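Local coordinates for protein lactate dehydrogenase, adjacent gene encodes predicted malate dehydrogenase (Cryptosporidium parvum, PDB 4ND5) that probably catalyses the reversible, NAD-dependent interconversion of (S)-lactate and pyruvate, as a member of the lactate/malate dehydrogenase superfamily, at residues S12-G17 / T231-P236; A8-G13 / V32-A37; S73-I78 / N114-C119; G96-L101 / D125-H130. All blocks are in the same frame, centred on the assembly; numbering follows the deposited sequence.

Followed from the N terminus, the chain first closes a short loop at contact 2, where strands 6-10 and 30-34 pair after the crossover helix 14-26. Contact 3 opens next, adding strands 75-78 and 116-119 to the same parallel sheet; strand 75-78 lies beside 6-10, so contacts 2 and 3 adjoin. Contact 4 crosses contact 3, its segments alternating with those of the strand pair: helices 94-111 and 124-135 pack together against that part of the sheet. Contact 1 starts from the loop used by contact 2, shares Ser12 and Gly13 with it, and encloses contacts 3 and 4 in its long span, tying the nucleotide-binding half to the C-terminal half.

Contact 1: residues S12-G17 / T231-P236; sequences SGQIGG and TAYFAP
Tyr233, Ile15 and Gln14 bury the most surface here: Gln14 lies on the ring of Tyr233, while Ile15 packs against its CB. Over one face of the phenol, CB of Gln14 makes a CH-pi contact, 4.1 Å from the ring centroid, and the amide stacks further out, with the two planes 24° apart. NE2 of Gln14 comes to 3.6 Å from CE2 of Tyr233, offset toward the rim and not centred. The chain of Gln14 runs extended beyond CG, which carries the amide outward along the ring toward its hydroxyl end. The opposite face of the ring is covered by the neighbouring Phe234.

Ile15 approaches the root of the tyrosine instead. Its CG1 lies 3.6 Å from CB of Tyr233, and its CD1 continues to 4.0 Å from CB of Pro236, isoleucine and proline crossing at about a right angle. With CG set between backbone N and carbonyl carbon (chi1 59°), the Tyr233 ring is presented with one face to Gln14.

A water supplies the polar link, donating to OE1 of Gln14 at 2.8 Å and to O of Thr231 at 2.9 Å. Asp47 of the second subunit accepts hydrogen bonds from the backbone N atoms of Tyr233, Phe234 and Ala235, at the start of helix 234-248.

No direct hydrogen bond joins the segments. Gln14 and Ile15 are two cofactor-binding residues at the start of helix 14-26, within the glycine-rich motif, so at the NAD(+) site the joint between the two halves rests on shape fit and one bridging water.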
loop_
_atom_site.group_PDB
_atom_site.type_symbol
_atom_site.label_atom_id
_atom_site.label_comp_id
_atom_site.label_asym_id
_atom_site.label_seq_id
_atom_site.Cartn_x
_atom_site.Cartn_y
_atom_site.Cartn_z
ATOM N N SER A 12 0.834 27.010 -0.182
ATOM C CA SER A 12 0.748 26.212 1.041
ATOM C C SER A 12 -0.643 26.274 1.674
ATOM O O SER A 12 -0.777 26.149 2.891
ATOM C CB SER A 12 1.789 26.704 2.046
ATOM O OG SER A 12 1.515 28.040 2.436
ATOM N N GLY A 13 -1.672 26.463 0.850
ATOM C CA GLY A 13 -3.048 26.473 1.326
ATOM C C GLY A 13 -3.541 25.076 1.673
ATOM O O GLY A 13 -2.745 24.183 1.993
ATOM N N GLN A 14 -4.853 24.882 1.602
ATOM C CA GLN A 14 -5.461 23.627 2.041
ATOM C C GLN A 14 -5.212 22.490 1.057
ATOM O O GLN A 14 -4.936 21.363 1.474
ATOM C CB GLN A 14 -6.954 23.820 2.304
ATOM C CG GLN A 14 -7.212 24.642 3.557
ATOM C CD GLN A 14 -8.686 24.776 3.892
ATOM O OE1 GLN A 14 -9.430 25.476 3.200
ATOM N NE2 GLN A 14 -9.113 24.121 4.969
ATOM N N ILE A 15 -5.290 22.788 -0.239
ATOM C CA ILE A 15 -4.991 21.798 -1.276
ATOM C C ILE A 15 -3.501 21.459 -1.252
ATOM O O ILE A 15 -3.132 20.283 -1.229
ATOM C CB ILE A 15 -5.428 22.279 -2.680
ATOM C CG1 ILE A 15 -6.954 22.420 -2.734
ATOM C CG2 ILE A 15 -4.975 21.303 -3.763
ATOM C CD1 ILE A 15 -7.470 23.128 -3.971
ATOM N N GLY A 16 -2.656 22.487 -1.221
ATOM C CA GLY A 16 -1.209 22.313 -1.176
ATOM C C GLY A 16 -0.719 21.429 -0.035
ATOM O O GLY A 16 0.100 20.525 -0.242
ATOM N N GLY A 17 -1.215 21.694 1.172
ATOM C CA GLY A 17 -0.790 20.961 2.366
ATOM C C GLY A 17 -1.110 19.482 2.278
ATOM O O GLY A 17 -0.281 18.637 2.610
ATOM N N THR A 231 -13.551 26.173 -0.113
ATOM C CA THR A 231 -13.919 25.206 -1.152
ATOM C C THR A 231 -13.265 23.851 -0.893
ATOM O O THR A 231 -12.425 23.717 -0.004
ATOM C CB THR A 231 -13.500 25.694 -2.554
ATOM O OG1 THR A 231 -12.118 26.072 -2.536
ATOM C CG2 THR A 231 -14.349 26.884 -2.983
ATOM N N ALA A 232 -13.662 22.858 -1.686
ATOM C CA ALA A 232 -13.143 21.492 -1.583
ATOM C C ALA A 232 -11.621 21.448 -1.699
ATOM O O ALA A 232 -11.026 22.246 -2.420
ATOM C CB ALA A 232 -13.775 20.617 -2.659
ATOM N N TYR A 233 -10.998 20.515 -0.986
ATOM C CA TYR A 233 -9.537 20.404 -0.981
ATOM C C TYR A 233 -8.978 18.984 -0.780
ATOM O O TYR A 233 -7.869 18.691 -1.237
ATOM C CB TYR A 233 -8.936 21.369 0.051
ATOM C CG TYR A 233 -9.395 21.150 1.472
ATOM C CD1 TYR A 233 -8.634 20.397 2.354
ATOM C CD2 TYR A 233 -10.580 21.709 1.941
ATOM C CE1 TYR A 233 -9.041 20.194 3.660
ATOM C CE2 TYR A 233 -10.994 21.515 3.251
ATOM C CZ TYR A 233 -10.219 20.757 4.105
ATOM O OH TYR A 233 -10.610 20.547 5.408
ATOM N N PHE A 234 -9.724 18.107 -0.112
ATOM C CA PHE A 234 -9.308 16.710 0.017
ATOM C C PHE A 234 -9.259 16.013 -1.345
ATOM O O PHE A 234 -8.244 15.427 -1.708
ATOM C CB PHE A 234 -10.241 15.944 0.955
ATOM C CG PHE A 234 -10.073 16.296 2.405
ATOM C CD1 PHE A 234 -11.094 16.928 3.109
ATOM C CD2 PHE A 234 -8.905 15.972 3.078
ATOM C CE1 PHE A 234 -10.944 17.239 4.453
ATOM C CE2 PHE A 234 -8.747 16.282 4.421
ATOM C CZ PHE A 234 -9.768 16.917 5.110
ATOM N N ALA A 235 -10.355 16.086 -2.095
ATOM C CA ALA A 235 -10.427 15.440 -3.406
ATOM C C ALA A 235 -9.554 16.116 -4.472
ATOM O O ALA A 235 -8.884 15.426 -5.237
ATOM C CB ALA A 235 -11.871 15.321 -3.879
ATOM N N PRO A 236 -9.561 17.458 -4.536
ATOM C CA PRO A 236 -8.638 18.103 -5.478
ATOM C C PRO A 236 -7.161 17.744 -5.261
ATOM O O PRO A 236 -6.414 17.609 -6.226
ATOM C CB PRO A 236 -8.869 19.595 -5.226
ATOM C CG PRO A 236 -10.273 19.681 -4.757
ATOM C CD PRO A 236 -10.542 18.414 -3.987
HETATM O O HOH W 1 -10.448 25.821 0.593
#

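Contact 2: residues A8-G13 / V32-A37; sequences AVIGSG and VLFDIA
Val32 begins the pairing with 8-13: its carbonyl O accepts a hydrogen bond from N of Val9 at 2.9 Å and also receives a CA-H...O contact from Ala8. The two strands run parallel, their short axes 15° apart. Leu33 follows on the sheet face that it shares with Val9, and its CD1 reaches CG1 of Val9 at 3.6 Å. The leucine is swung toward Ser12 of the facing segment, with CG anti to the backbone N (chi1 -171°), and this brings CG beside CB of Ser12 as well.

Phe34 grips the facing strand through both of its backbone polar atoms, its N bonding to O of Val9 at 2.8 Å and its O accepting from N of Gly11 at 2.7 Å. On the face it shares with Ile10, CB of Phe34 touches CD1 of Ile10 at 3.9 Å.

Asp35, an NAD(+)-binding residue just beyond the strand, uses its two carboxylate oxygens on separate partners. OD1 takes N-H of Ser12 through its anti lone pair at 2.9 Å, nearly straight at 175°. OD2, likewise by its anti lone pair, accepts from N of Ala37 at 2.8 Å and closes an Asx turn. The two bonds hold the carboxylate in place and join it to the glycine-rich turn, whose Gly11 has a positive phi.

This is the first beta-alpha-beta unit of a Rossmann fold, with helix 14-26 as its crossover. Strand 75-78 continues the sheet beyond 6-10 and strand 61-64 beyond 30-34, while Ile40, Pro41 and Lys44 of helix 40-55 pack against Ser12, Leu33 and Asp35.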
loop_
_atom_site.group_PDB
_atom_site.type_symbol
_atom_site.label_atom_id
_atom_site.label_comp_id
_atom_site.label_asym_id
_atom_site.label_seq_id
_atom_site.Cartn_x
_atom_site.Cartn_y
_atom_site.Cartn_z
ATOM N N ALA A 8 7.438 19.792 -6.397
ATOM C CA ALA A 8 7.258 21.134 -5.860
ATOM C C ALA A 8 5.773 21.470 -5.829
ATOM O O ALA A 8 5.079 21.332 -6.839
ATOM C CB ALA A 8 8.019 22.155 -6.695
ATOM N N VAL A 9 5.295 21.897 -4.664
ATOM C CA VAL A 9 3.908 22.320 -4.490
ATOM C C VAL A 9 3.915 23.831 -4.269
ATOM O O VAL A 9 4.468 24.319 -3.275
ATOM C CB VAL A 9 3.241 21.605 -3.296
ATOM C CG1 VAL A 9 1.795 22.058 -3.126
ATOM C CG2 VAL A 9 3.311 20.092 -3.476
ATOM N N ILE A 10 3.333 24.566 -5.217
ATOM C CA ILE A 10 3.339 26.027 -5.169
ATOM C C ILE A 10 2.029 26.499 -4.551
ATOM O O ILE A 10 0.967 26.392 -5.167
ATOM C CB ILE A 10 3.516 26.670 -6.567
ATOM C CG1 ILE A 10 4.642 25.992 -7.358
ATOM C CG2 ILE A 10 3.791 28.159 -6.434
ATOM C CD1 ILE A 10 5.987 25.994 -6.672
ATOM N N GLY A 11 2.115 27.009 -3.327
ATOM C CA GLY A 11 0.940 27.415 -2.567
ATOM C C GLY A 11 0.752 26.469 -1.396
ATOM O O GLY A 11 0.536 25.274 -1.594
ATOM N N SER A 12 0.834 27.010 -0.182
ATOM C CA SER A 12 0.748 26.212 1.041
ATOM C C SER A 12 -0.643 26.274 1.674
ATOM O O SER A 12 -0.777 26.149 2.891
ATOM C CB SER A 12 1.789 26.704 2.046
ATOM O OG SER A 12 1.515 28.040 2.436
ATOM N N GLY A 13 -1.672 26.463 0.850
ATOM C CA GLY A 13 -3.048 26.473 1.326
ATOM C C GLY A 13 -3.541 25.076 1.673
ATOM O O GLY A 13 -2.745 24.183 1.993
ATOM N N VAL A 32 8.895 19.790 -1.816
ATOM C CA VAL A 32 9.195 21.170 -1.477
ATOM C C VAL A 32 7.864 21.918 -1.508
ATOM O O VAL A 32 7.211 21.980 -2.548
ATOM C CB VAL A 32 10.192 21.796 -2.468
ATOM C CG1 VAL A 32 10.316 23.300 -2.240
ATOM C CG2 VAL A 32 11.547 21.125 -2.333
ATOM N N LEU A 33 7.461 22.448 -0.357
ATOM C CA LEU A 33 6.234 23.222 -0.235
ATOM C C LEU A 33 6.579 24.712 -0.256
ATOM O O LEU A 33 7.191 25.229 0.680
ATOM C CB LEU A 33 5.502 22.848 1.058
ATOM C CG LEU A 33 4.089 23.399 1.257
ATOM C CD1 LEU A 33 3.178 23.050 0.089
ATOM C CD2 LEU A 33 3.510 22.865 2.558
ATOM N N PHE A 34 6.199 25.381 -1.342
ATOM C CA PHE A 34 6.544 26.785 -1.573
ATOM C C PHE A 34 5.363 27.705 -1.288
ATOM O O PHE A 34 4.248 27.441 -1.734
ATOM C CB PHE A 34 6.986 26.991 -3.030
ATOM C CG PHE A 34 7.355 28.416 -3.360
ATOM C CD1 PHE A 34 8.677 28.839 -3.302
ATOM C CD2 PHE A 34 6.377 29.339 -3.729
ATOM C CE1 PHE A 34 9.017 30.152 -3.603
ATOM C CE2 PHE A 34 6.715 30.652 -4.025
ATOM C CZ PHE A 34 8.036 31.058 -3.964
ATOM N N ASP A 35 5.624 28.788 -0.561
ATOM C CA ASP A 35 4.667 29.888 -0.438
ATOM C C ASP A 35 5.379 31.177 -0.009
ATOM O O ASP A 35 6.474 31.131 0.558
ATOM C CB ASP A 35 3.549 29.532 0.549
ATOM C CG ASP A 35 2.300 30.377 0.350
ATOM O OD1 ASP A 35 1.271 29.833 -0.111
ATOM O OD2 ASP A 35 2.348 31.589 0.645
ATOM N N ILE A 36 4.751 32.316 -0.292
ATOM C CA ILE A 36 5.269 33.626 0.115
ATOM C C ILE A 36 5.065 33.839 1.609
ATOM O O ILE A 36 5.944 34.365 2.293
ATOM C CB ILE A 36 4.542 34.788 -0.604
ATOM C CG1 ILE A 36 4.620 34.645 -2.126
ATOM C CG2 ILE A 36 5.126 36.132 -0.176
ATOM C CD1 ILE A 36 3.499 35.369 -2.847
ATOM N N ALA A 37 3.894 33.439 2.100
ATOM C CA ALA A 37 3.505 33.665 3.492
ATOM C C ALA A 37 4.566 33.174 4.473
ATOM O O ALA A 37 5.132 32.091 4.309
ATOM C CB ALA A 37 2.171 32.994 3.782
#

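Contact 3: residues S73-I78 / N114-C119; sequences SDVVII and NAFVIC
Strands 75-78 and 116-119 run parallel, 4.7 Å apart at closest approach, joined by a ladder in which N of Phe116 bonds to O of Asp74, N of Val76 to O of Phe116, N of Ile118 to O of Val76 and N of Ile78 to O of Ile118. The first two donors sit about 30° out of the acceptor's carbonyl plane, whereas the last two come in almost head-on to the C=O.

On one face, CD1 of Ile118 reaches across to CG1 of Val75 at 4.0 Å and lies beside CG1 of Ile77 at 4.2 Å, the two isoleucines pointing the same way. Tyr247 stacks on the ring of Phe116 here, and Met243 covers Ile118, both from helix 234-248.

The closest side-chain pair on the other face is CD1 of Ile78 and CG1 of Val117, 3.6 Å apart; a chi1 of -48° at Ile78 carries its CD1 over to the valine. CB of Ala115 touches CG2 of Val76 at 3.7 Å, and Phe131 of helix 124-135 lies over Ile78, Val117 and Cys119.

At the entry to the ladder, a water donates to O of Asp74 and to O of Asn114. These are neighbouring inner strands of the six-stranded parallel sheet of the Rossmann fold, and strand 116-119 leads directly to Ile120, a residue of the NAD(+) site.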
loop_
_atom_site.group_PDB
_atom_site.type_symbol
_atom_site.label_atom_id
_atom_site.label_comp_id
_atom_site.label_asym_id
_atom_site.label_seq_id
_atom_site.Cartn_x
_atom_site.Cartn_y
_atom_site.Cartn_z
ATOM N N SER A 73 13.109 19.785 -9.694
ATOM C CA SER A 73 11.786 19.222 -9.444
ATOM C C SER A 73 11.300 18.491 -10.683
ATOM O O SER A 73 11.308 19.052 -11.783
ATOM C CB SER A 73 10.778 20.309 -9.071
ATOM O OG SER A 73 11.100 20.891 -7.823
ATOM N N ASP A 74 10.882 17.243 -10.499
ATOM C CA ASP A 74 10.326 16.446 -11.588
ATOM C C ASP A 74 8.891 16.876 -11.886
ATOM O O ASP A 74 8.450 16.849 -13.040
ATOM C CB ASP A 74 10.362 14.959 -11.236
ATOM C CG ASP A 74 11.765 14.461 -10.913
ATOM O OD1 ASP A 74 12.662 14.583 -11.761
ATOM O OD2 ASP A 74 11.971 13.939 -9.803
ATOM N N VAL A 75 8.159 17.252 -10.839
ATOM C CA VAL A 75 6.772 17.690 -10.982
ATOM C C VAL A 75 6.581 18.981 -10.194
ATOM O O VAL A 75 7.094 19.124 -9.084
ATOM C CB VAL A 75 5.765 16.609 -10.498
ATOM C CG1 VAL A 75 4.327 17.026 -10.781
ATOM C CG2 VAL A 75 6.044 15.266 -11.158
ATOM N N VAL A 76 5.869 19.929 -10.796
ATOM C CA VAL A 76 5.466 21.154 -10.120
ATOM C C VAL A 76 3.949 21.229 -10.146
ATOM O O VAL A 76 3.348 21.177 -11.220
ATOM C CB VAL A 76 6.041 22.407 -10.807
ATOM C CG1 VAL A 76 5.547 23.672 -10.116
ATOM C CG2 VAL A 76 7.564 22.362 -10.815
ATOM N N ILE A 77 3.332 21.322 -8.968
ATOM C CA ILE A 77 1.883 21.487 -8.861
ATOM C C ILE A 77 1.604 22.885 -8.327
ATOM O O ILE A 77 2.079 23.249 -7.247
ATOM C CB ILE A 77 1.235 20.439 -7.931
ATOM C CG1 ILE A 77 1.576 19.020 -8.396
ATOM C CG2 ILE A 77 -0.280 20.618 -7.903
ATOM C CD1 ILE A 77 1.301 17.952 -7.357
ATOM N N ILE A 78 0.847 23.663 -9.098
ATOM C CA ILE A 78 0.581 25.060 -8.780
ATOM C C ILE A 78 -0.833 25.210 -8.222
ATOM O O ILE A 78 -1.807 25.050 -8.951
ATOM C CB ILE A 78 0.746 25.964 -10.026
ATOM C CG1 ILE A 78 2.068 25.649 -10.736
ATOM C CG2 ILE A 78 0.688 27.437 -9.632
ATOM C CD1 ILE A 78 2.388 26.556 -11.905
ATOM N N ASN A 114 12.547 21.306 -17.023
ATOM C CA ASN A 114 12.132 19.967 -17.465
ATOM C C ASN A 114 10.967 19.369 -16.651
ATOM O O ASN A 114 10.494 18.268 -16.939
ATOM C CB ASN A 114 13.335 19.019 -17.479
ATOM C CG ASN A 114 14.287 19.308 -18.634
ATOM O OD1 ASN A 114 13.911 19.184 -19.795
ATOM N ND2 ASN A 114 15.518 19.694 -18.320
ATOM N N ALA A 115 10.481 20.119 -15.667
ATOM C CA ALA A 115 9.379 19.666 -14.823
ATOM C C ALA A 115 8.063 19.466 -15.574
ATOM O O ALA A 115 7.794 20.128 -16.587
ATOM C CB ALA A 115 9.168 20.646 -13.681
ATOM N N PHE A 116 7.251 18.546 -15.062
ATOM C CA PHE A 116 5.861 18.391 -15.489
ATOM C C PHE A 116 4.999 19.287 -14.598
ATOM O O PHE A 116 4.957 19.100 -13.377
ATOM C CB PHE A 116 5.446 16.924 -15.377
ATOM C CG PHE A 116 4.032 16.640 -15.809
ATOM C CD1 PHE A 116 3.570 17.042 -17.057
ATOM C CD2 PHE A 116 3.172 15.917 -14.984
ATOM C CE1 PHE A 116 2.275 16.763 -17.459
ATOM C CE2 PHE A 116 1.877 15.631 -15.385
ATOM C CZ PHE A 116 1.427 16.054 -16.624
ATOM N N VAL A 117 4.331 20.267 -15.205
ATOM C CA VAL A 117 3.583 21.281 -14.454
ATOM C C VAL A 117 2.084 21.006 -14.498
ATOM O O VAL A 117 1.501 20.887 -15.572
ATOM C CB VAL A 117 3.857 22.707 -14.979
ATOM C CG1 VAL A 117 3.171 23.749 -14.099
ATOM C CG2 VAL A 117 5.354 22.971 -15.041
ATOM N N ILE A 118 1.480 20.907 -13.316
ATOM C CA ILE A 118 0.043 20.702 -13.163
ATOM C C ILE A 118 -0.520 21.947 -12.492
ATOM O O ILE A 118 -0.142 22.259 -11.362
ATOM C CB ILE A 118 -0.263 19.466 -12.287
ATOM C CG1 ILE A 118 0.358 18.203 -12.897
ATOM C CG2 ILE A 118 -1.764 19.271 -12.130
ATOM C CD1 ILE A 118 0.467 17.044 -11.929
ATOM N N CYS A 119 -1.407 22.660 -13.188
ATOM C CA CYS A 119 -2.005 23.894 -12.662
ATOM C C CYS A 119 -3.350 23.633 -11.991
ATOM O O CYS A 119 -4.138 22.818 -12.459
ATOM C CB CYS A 119 -2.209 24.921 -13.783
ATOM S SG CYS A 119 -0.696 25.507 -14.577
HETATM O O HOH W 2 10.204 16.009 -15.152
#

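Contact 4: residues G96-L101 / D125-H130; sequences GNARIL and DVMVSH
Two helices of the Rossmann domain pack side by side here, 94-111 against 124-135, on the sheet face formed by Ile78 and Cys119. Their short segments run in broadly the same direction, crossing at -32° with axes 10.1 Å apart at closest approach, and the contact is built mostly from apolar and sulfur-bearing groups.

Met127 buries the most surface. Its chain is bent at both chi2 (-68°) and chi3, laying the thioether against the other helix: SD lies 3.8 Å from CB of Asn97 and 3.7 Å from CD1 of Leu101, and CE reaches CB of Ala98. The same CD1 of Leu101 presses against the backbone of the methionine, 3.3 Å from O of Met127. Leu101 and Met127 also touch Thr121, a predicted NAD(+)-binding residue, so the packing continues into the loop after strand 116-119.

Asn97, itself predicted to bind NAD(+), offers its CB to the sulfur while its ND2 bonds to O of Asn122, a cofactor- and substrate-binding residue, which is consistent with Asn97 helping to position that loop.

His130 reaches across one turn further along its helix, a chi1 of 177° extending its ring toward Ala98. CB of Leu101 lies at the edge of the ring. The main polar partner of the imidazole is Asp102, whose OD2 bonds to NE2. That same nitrogen makes a weak, bent bond to O of Ala98, and CB of Ala98 covers a face of the imidazole, 4.0 Å from the ring centroid.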
loop_
_atom_site.group_PDB
_atom_site.type_symbol
_atom_site.label_atom_id
_atom_site.label_comp_id
_atom_site.label_asym_id
_atom_site.label_seq_id
_atom_site.Cartn_x
_atom_site.Cartn_y
_atom_site.Cartn_z
ATOM N N GLY A 96 -5.200 38.863 -11.555
ATOM C CA GLY A 96 -4.529 38.568 -10.289
ATOM C C GLY A 96 -3.880 37.195 -10.254
ATOM O O GLY A 96 -2.763 37.047 -9.762
ATOM N N ASN A 97 -4.583 36.194 -10.776
ATOM C CA ASN A 97 -4.058 34.830 -10.840
ATOM C C ASN A 97 -2.969 34.662 -11.902
ATOM O O ASN A 97 -1.999 33.929 -11.690
ATOM C CB ASN A 97 -5.193 33.828 -11.088
ATOM C CG ASN A 97 -6.008 33.543 -9.839
ATOM O OD1 ASN A 97 -5.555 33.770 -8.717
ATOM N ND2 ASN A 97 -7.216 33.027 -10.029
ATOM N N ALA A 98 -3.135 35.338 -13.037
ATOM C CA ALA A 98 -2.132 35.322 -14.103
ATOM C C ALA A 98 -0.824 35.965 -13.641
ATOM O O ALA A 98 0.257 35.584 -14.088
ATOM C CB ALA A 98 -2.664 36.030 -15.338
ATOM N N ARG A 99 -0.942 36.937 -12.740
ATOM C CA ARG A 99 0.208 37.594 -12.122
ATOM C C ARG A 99 0.999 36.618 -11.250
ATOM O O ARG A 99 2.230 36.653 -11.227
ATOM C CB ARG A 99 -0.278 38.770 -11.273
ATOM C CG ARG A 99 0.768 39.821 -10.939
ATOM C CD ARG A 99 0.078 41.048 -10.358
ATOM N NE ARG A 99 -0.771 41.701 -11.361
ATOM C CZ ARG A 99 -1.980 42.226 -11.141
ATOM N NH1 ARG A 99 -2.548 42.187 -9.937
ATOM N NH2 ARG A 99 -2.639 42.788 -12.150
ATOM N N ILE A 100 0.285 35.752 -10.534
ATOM C CA ILE A 100 0.924 34.712 -9.732
ATOM C C ILE A 100 1.630 33.709 -10.648
ATOM O O ILE A 100 2.761 33.322 -10.377
ATOM C CB ILE A 100 -0.077 33.990 -8.799
ATOM C CG1 ILE A 100 -0.672 34.979 -7.788
ATOM C CG2 ILE A 100 0.606 32.850 -8.052
ATOM C CD1 ILE A 100 -1.839 34.434 -6.990
ATOM N N LEU A 101 0.976 33.317 -11.741
ATOM C CA LEU A 101 1.557 32.352 -12.681
ATOM C C LEU A 101 2.819 32.881 -13.369
ATOM O O LEU A 101 3.763 32.124 -13.603
ATOM C CB LEU A 101 0.527 31.926 -13.733
ATOM C CG LEU A 101 -0.677 31.137 -13.221
ATOM C CD1 LEU A 101 -1.632 30.848 -14.363
ATOM C CD2 LEU A 101 -0.249 29.838 -12.550
ATOM N N ASP A 125 -8.490 26.292 -17.986
ATOM C CA ASP A 125 -8.032 26.223 -19.371
ATOM C C ASP A 125 -7.280 27.490 -19.778
ATOM O O ASP A 125 -6.237 27.421 -20.436
ATOM C CB ASP A 125 -9.220 25.995 -20.307
ATOM C CG ASP A 125 -9.984 24.722 -19.984
ATOM O OD1 ASP A 125 -9.342 23.669 -19.785
ATOM O OD2 ASP A 125 -11.229 24.770 -19.932
ATOM N N VAL A 126 -7.807 28.640 -19.364
ATOM C CA VAL A 126 -7.175 29.924 -19.637
ATOM C C VAL A 126 -5.832 30.018 -18.916
ATOM O O VAL A 126 -4.814 30.376 -19.513
ATOM C CB VAL A 126 -8.069 31.100 -19.175
ATOM C CG1 VAL A 126 -7.323 32.425 -19.274
ATOM C CG2 VAL A 126 -9.357 31.152 -19.985
ATOM N N MET A 127 -5.844 29.704 -17.626
ATOM C CA MET A 127 -4.656 29.864 -16.795
ATOM C C MET A 127 -3.539 28.905 -17.207
ATOM O O MET A 127 -2.367 29.287 -17.220
ATOM C CB MET A 127 -5.011 29.685 -15.317
ATOM C CG MET A 127 -5.836 30.821 -14.727
ATOM S SD MET A 127 -4.955 32.394 -14.601
ATOM C CE MET A 127 -5.525 33.253 -16.064
ATOM N N VAL A 128 -3.903 27.677 -17.562
ATOM C CA VAL A 128 -2.916 26.681 -17.992
ATOM C C VAL A 128 -2.222 27.196 -19.252
ATOM O O VAL A 128 -0.990 27.266 -19.310
ATOM C CB VAL A 128 -3.559 25.299 -18.256
ATOM C CG1 VAL A 128 -2.537 24.320 -18.816
ATOM C CG2 VAL A 128 -4.161 24.728 -16.978
ATOM N N SER A 129 -3.033 27.574 -20.241
ATOM C CA SER A 129 -2.548 28.174 -21.485
ATOM C C SER A 129 -1.589 29.333 -21.210
ATOM O O SER A 129 -0.496 29.389 -21.774
ATOM C CB SER A 129 -3.730 28.659 -22.332
ATOM O OG SER A 129 -3.326 28.986 -23.649
ATOM N N HIS A 130 -1.990 30.240 -20.324
ATOM C CA HIS A 130 -1.150 31.384 -19.955
ATOM C C HIS A 130 0.200 30.956 -19.371
ATOM O O HIS A 130 1.237 31.505 -19.745
ATOM C CB HIS A 130 -1.885 32.295 -18.970
ATOM C CG HIS A 130 -1.062 33.446 -18.485
ATOM N ND1 HIS A 130 -0.757 34.529 -19.281
ATOM C CD2 HIS A 130 -0.479 33.684 -17.288
ATOM C CE1 HIS A 130 -0.023 35.386 -18.593
ATOM N NE2 HIS A 130 0.163 34.897 -17.381
#